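Local coordinates for polar amino acid ABC uptake transporter substrate binding protein (Streptococcus thermophilus LMG 18311, PDB 3HV1) that probably captures polar amino acids outside the cell and hands them to the membrane components of an ABC uptake transporter, at residues A144-I148 with L149-V153; Q166-I169 with D170-G174. All coordinates share one frame; numbering follows the deposited sequence.

Contact 1 of 2, residues A144-I148 with L149-V153; sequences ASPKI and LKDVV
Leu-149 follows Ile-148 directly, and its side chain lies obliquely across that of its neighbour: CG2 of Ile-148 approaches CG of Leu-149 at 4.1 Å. Both side chains reach Tyr-206; Leu-149 is otherwise buried among Val-122, Met-125, Leu-130 and Phe-142, while Ile-148 also packs on Arg-175 of the second subunit. The amide N of Leu-149 is buried without any polar partner. Lys-150 comes next, its CB lying 3.7 Å from CB of Pro-146. With CG anti to the backbone N (chi1 -172°), its extended chain runs past the proline, CD staying 3.9 Å from Pro-146 CB, and carries NZ to a weak hydrogen bond with Asn-143 OD1. Asp-151 supplies the hydrogen bond across the turn: its N donates to Pro-146 O at 2.8 Å, with an N-H...O angle of 157°. The carboxylate folds back over the same peptide, OD2 standing 3.3 Å from Lys-147 CA. Val-152 adds a marginal touch, CG2 to Ile-148 O at 4.1 Å, and hydrogen-bonds through its backbone to Gly-127. The bond from Asp-151 N back to Pro-146 O closes a pi-turn; beta-turns closed by Ile-148 N to Ser-145 O and by Val-152 N to Leu-149 O overlap it, so successive turns carry the chain from helix 137-144 toward strand 158-161.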
loop_
_atom_site.group_PDB
_atom_site.type_symbol
_atom_site.label_atom_id
_atom_site.label_comp_id
_atom_site.label_asym_id
_atom_site.label_seq_id
_atom_site.Cartn_x
_atom_site.Cartn_y
_atom_site.Cartn_z
ATOM N N ALA A 144 4.675 -8.718 -24.147
ATOM C CA ALA A 144 5.711 -8.198 -23.258
ATOM C C ALA A 144 6.253 -9.221 -22.265
ATOM O O ALA A 144 7.427 -9.171 -21.896
ATOM C CB ALA A 144 5.187 -6.975 -22.509
ATOM N N SER A 145 5.397 -10.140 -21.828
ATOM C CA SER A 145 5.798 -11.179 -20.881
ATOM C C SER A 145 5.375 -12.536 -21.438
ATOM O O SER A 145 4.446 -13.163 -20.934
ATOM C CB SER A 145 5.130 -10.944 -19.524
ATOM O OG SER A 145 5.379 -9.632 -19.054
ATOM N N PRO A 146 6.072 -13.012 -22.484
ATOM C CA PRO A 146 5.790 -14.290 -23.141
ATOM C C PRO A 146 5.824 -15.514 -22.235
ATOM O O PRO A 146 5.128 -16.495 -22.485
ATOM C CB PRO A 146 6.857 -14.353 -24.232
ATOM C CG PRO A 146 8.012 -13.661 -23.595
ATOM C CD PRO A 146 7.340 -12.448 -22.982
ATOM N N LYS A 147 6.629 -15.455 -21.184
ATOM C CA LYS A 147 6.748 -16.578 -20.265
ATOM C C LYS A 147 5.452 -16.886 -19.504
ATOM O O LYS A 147 5.285 -17.984 -18.975
ATOM C CB LYS A 147 7.889 -16.312 -19.279
ATOM C CG LYS A 147 8.285 -17.512 -18.442
ATOM C CD LYS A 147 9.589 -17.250 -17.701
ATOM C CE LYS A 147 10.725 -16.953 -18.672
ATOM N NZ LYS A 147 11.997 -16.645 -17.962
ATOM N N ILE A 148 4.533 -15.927 -19.457
ATOM C CA ILE A 148 3.268 -16.126 -18.754
ATOM C C ILE A 148 2.313 -17.041 -19.518
ATOM O O ILE A 148 1.887 -18.077 -19.008
ATOM C CB ILE A 148 2.544 -14.786 -18.507
ATOM C CG1 ILE A 148 3.429 -13.862 -17.667
ATOM C CG2 ILE A 148 1.208 -15.039 -17.816
ATOM C CD1 ILE A 148 3.799 -14.418 -16.300
ATOM N N LEU A 149 1.971 -16.649 -20.739
ATOM C CA LEU A 149 1.064 -17.438 -21.557
ATOM C C LEU A 149 1.548 -17.643 -22.986
ATOM O O LEU A 149 1.378 -18.718 -23.547
ATOM C CB LEU A 149 -0.315 -16.786 -21.593
ATOM C CG LEU A 149 -1.241 -17.106 -20.421
ATOM C CD1 LEU A 149 -2.402 -16.124 -20.393
ATOM C CD2 LEU A 149 -1.743 -18.530 -20.552
ATOM N N LYS A 150 2.155 -16.616 -23.567
ATOM C CA LYS A 150 2.623 -16.702 -24.942
ATOM C C LYS A 150 3.422 -17.961 -25.267
ATOM O O LYS A 150 3.200 -18.587 -26.304
ATOM C CB LYS A 150 3.447 -15.467 -25.309
ATOM C CG LYS A 150 3.795 -15.415 -26.792
ATOM C CD LYS A 150 4.388 -14.085 -27.212
ATOM C CE LYS A 150 4.686 -14.088 -28.713
ATOM N NZ LYS A 150 5.310 -12.818 -29.173
ATOM N N ASP A 151 4.341 -18.341 -24.384
ATOM C CA ASP A 151 5.166 -19.520 -24.625
ATOM C C ASP A 151 4.427 -20.847 -24.544
ATOM O O ASP A 151 4.797 -21.809 -25.222
ATOM C CB ASP A 151 6.349 -19.559 -23.649
ATOM C CG ASP A 151 7.311 -18.403 -23.849
ATOM O OD1 ASP A 151 7.324 -17.821 -24.956
ATOM O OD2 ASP A 151 8.064 -18.086 -22.902
ATOM N N VAL A 152 3.378 -20.907 -23.730
ATOM C CA VAL A 152 2.646 -22.154 -23.562
ATOM C C VAL A 152 1.428 -22.360 -24.451
ATOM O O VAL A 152 1.089 -23.496 -24.767
ATOM C CB VAL A 152 2.207 -22.335 -22.104
ATOM C CG1 VAL A 152 3.422 -22.510 -21.216
ATOM C CG2 VAL A 152 1.396 -21.132 -21.658
ATOM N N VAL A 153 0.772 -21.279 -24.858
ATOM C CA VAL A 153 -0.421 -21.409 -25.690
ATOM C C VAL A 153 -0.118 -21.899 -27.102
ATOM O O VAL A 153 1.000 -21.768 -27.594
ATOM C CB VAL A 153 -1.195 -20.073 -25.780
ATOM C CG1 VAL A 153 -1.494 -19.561 -24.383
ATOM C CG2 VAL A 153 -0.400 -19.053 -26.569
#

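Contact 2 of 2, residues Q166-I169 with D170-G174; sequences QALI and DLNSG
The side-chain amide of Asn-172 turns one face back onto Leu-168: the carbonyl O of Leu-168 sits over that face, 3.3 Å from Asn-172 CG, and Leu-168 CG lies on the same side, offset toward the amide nitrogen, 3.5 Å from ND2. At the other corner of the group, OD1 is hydrogen-bonded to Tyr-199 OH. The carboxylate of Asp-170 is placed in a similar way, with Gln-166 O above its face, 3.8 Å from CG, and Ile-169 CG2 beside OD1 at 3.9 Å; its OD2 is hydrogen-bonded to Tyr-161 OH. In both residues CG stands anti to the carbonyl carbon (chi1 -67° for Asn-172, -75° for Asp-170), which swings the flat group toward the preceding turn. The backbone bonds beneath are those of an alpha-helix, the shortest running from Asn-172 N to Leu-168 O at 2.7 Å. Apolar contact is looser, Leu-168 CD1 meeting Leu-171 CD2 at 4.2 Å. Helical geometry ends at Gly-174, whose phi is positive. Helix 164-173 thus lies against the sheet, Ala-167 on Tyr-161 of strand 158-161, and Leu-168 and Leu-171 on Tyr-199 of strand 199-203.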
loop_
_atom_site.group_PDB
_atom_site.type_symbol
_atom_site.label_atom_id
_atom_site.label_comp_id
_atom_site.label_asym_id
_atom_site.label_seq_id
_atom_site.Cartn_x
_atom_site.Cartn_y
_atom_site.Cartn_z
ATOM N N GLN A 166 -17.884 -10.766 -29.446
ATOM C CA GLN A 166 -17.456 -11.765 -30.421
ATOM C C GLN A 166 -16.549 -12.774 -29.727
ATOM O O GLN A 166 -16.664 -13.977 -29.939
ATOM C CB GLN A 166 -16.659 -11.123 -31.559
ATOM C CG GLN A 166 -17.290 -9.910 -32.202
ATOM C CD GLN A 166 -16.342 -9.235 -33.175
ATOM O OE1 GLN A 166 -15.144 -9.104 -32.898
ATOM N NE2 GLN A 166 -16.869 -8.796 -34.315
ATOM N N ALA A 167 -15.633 -12.263 -28.912
ATOM C CA ALA A 167 -14.695 -13.112 -28.192
ATOM C C ALA A 167 -15.446 -14.149 -27.348
ATOM O O ALA A 167 -15.131 -15.338 -27.392
ATOM C CB ALA A 167 -13.798 -12.252 -27.304
ATOM N N LEU A 168 -16.444 -13.698 -26.596
ATOM C CA LEU A 168 -17.223 -14.602 -25.751
ATOM C C LEU A 168 -17.983 -15.626 -26.600
ATOM O O LEU A 168 -18.041 -16.803 -26.260
ATOM C CB LEU A 168 -18.211 -13.810 -24.894
ATOM C CG LEU A 168 -18.956 -14.627 -23.831
ATOM C CD1 LEU A 168 -17.943 -15.201 -22.854
ATOM C CD2 LEU A 168 -19.964 -13.752 -23.097
ATOM N N ILE A 169 -18.571 -15.179 -27.707
ATOM C CA ILE A 169 -19.295 -16.099 -28.577
ATOM C C ILE A 169 -18.386 -17.271 -28.914
ATOM O O ILE A 169 -18.779 -18.427 -28.798
ATOM C CB ILE A 169 -19.745 -15.400 -29.888
ATOM C CG1 ILE A 169 -20.890 -14.432 -29.583
ATOM C CG2 ILE A 169 -20.174 -16.444 -30.922
ATOM C CD1 ILE A 169 -21.331 -13.586 -30.759
ATOM N N ASP A 170 -17.158 -16.971 -29.318
ATOM C CA ASP A 170 -16.213 -18.017 -29.665
ATOM C C ASP A 170 -15.763 -18.841 -28.461
ATOM O O ASP A 170 -15.468 -20.028 -28.595
ATOM C CB ASP A 170 -15.005 -17.413 -30.381
ATOM C CG ASP A 170 -15.319 -17.022 -31.824
ATOM O OD1 ASP A 170 -16.501 -17.088 -32.223
ATOM O OD2 ASP A 170 -14.378 -16.648 -32.550
ATOM N N LEU A 171 -15.700 -18.221 -27.285
ATOM C CA LEU A 171 -15.303 -18.970 -26.095
ATOM C C LEU A 171 -16.436 -19.942 -25.771
ATOM O O LEU A 171 -16.184 -21.084 -25.411
ATOM C CB LEU A 171 -15.063 -18.038 -24.893
ATOM C CG LEU A 171 -14.517 -18.697 -23.618
ATOM C CD1 LEU A 171 -13.070 -19.150 -23.851
ATOM C CD2 LEU A 171 -14.564 -17.720 -22.447
ATOM N N ASN A 172 -17.682 -19.486 -25.908
ATOM C CA ASN A 172 -18.843 -20.334 -25.618
ATOM C C ASN A 172 -19.005 -21.507 -26.582
ATOM O O ASN A 172 -19.461 -22.581 -26.189
ATOM C CB ASN A 172 -20.135 -19.500 -25.615
ATOM C CG ASN A 172 -20.187 -18.517 -24.465
ATOM O OD1 ASN A 172 -19.581 -18.755 -23.419
ATOM N ND2 ASN A 172 -20.917 -17.417 -24.640
ATOM N N SER A 173 -18.628 -21.298 -27.841
ATOM C CA SER A 173 -18.748 -22.334 -28.863
ATOM C C SER A 173 -17.556 -23.281 -28.872
ATOM O O SER A 173 -17.611 -24.343 -29.492
ATOM C CB SER A 173 -18.868 -21.696 -30.249
ATOM O OG SER A 173 -17.600 -21.234 -30.680
ATOM N N GLY A 174 -16.476 -22.893 -28.200
ATOM C CA GLY A 174 -15.292 -23.732 -28.167
ATOM C C GLY A 174 -14.252 -23.315 -29.188
ATOM O O GLY A 174 -13.166 -23.887 -29.246
#

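Contacts 1 and 2 stand before and after strand 158-161. Contact 1 belongs to the connection that follows helix 137-144 in the beta-alpha-beta crossover from strand 130-133 to its parallel neighbour 158-161; contact 2 takes in most of helix 164-173, through its C-terminal end, in the next crossover, which leads to strand 178-182 beyond 130-133. The centres of contacts 1 and 2 are about 22 Å apart, and the nearest atoms of contacts 1 and 2 about 12 Å apart, without touching. Each centre lies about 25 Å from the centre of the chain, in one lobe of a solute-binding protein. Arg-175 links the two regions differently: its backbone N is hydrogen-bonded to Ser-173 OG and Asp-170 packs against it within the chain, while Arg-175 of the second subunit packs on Ile-148.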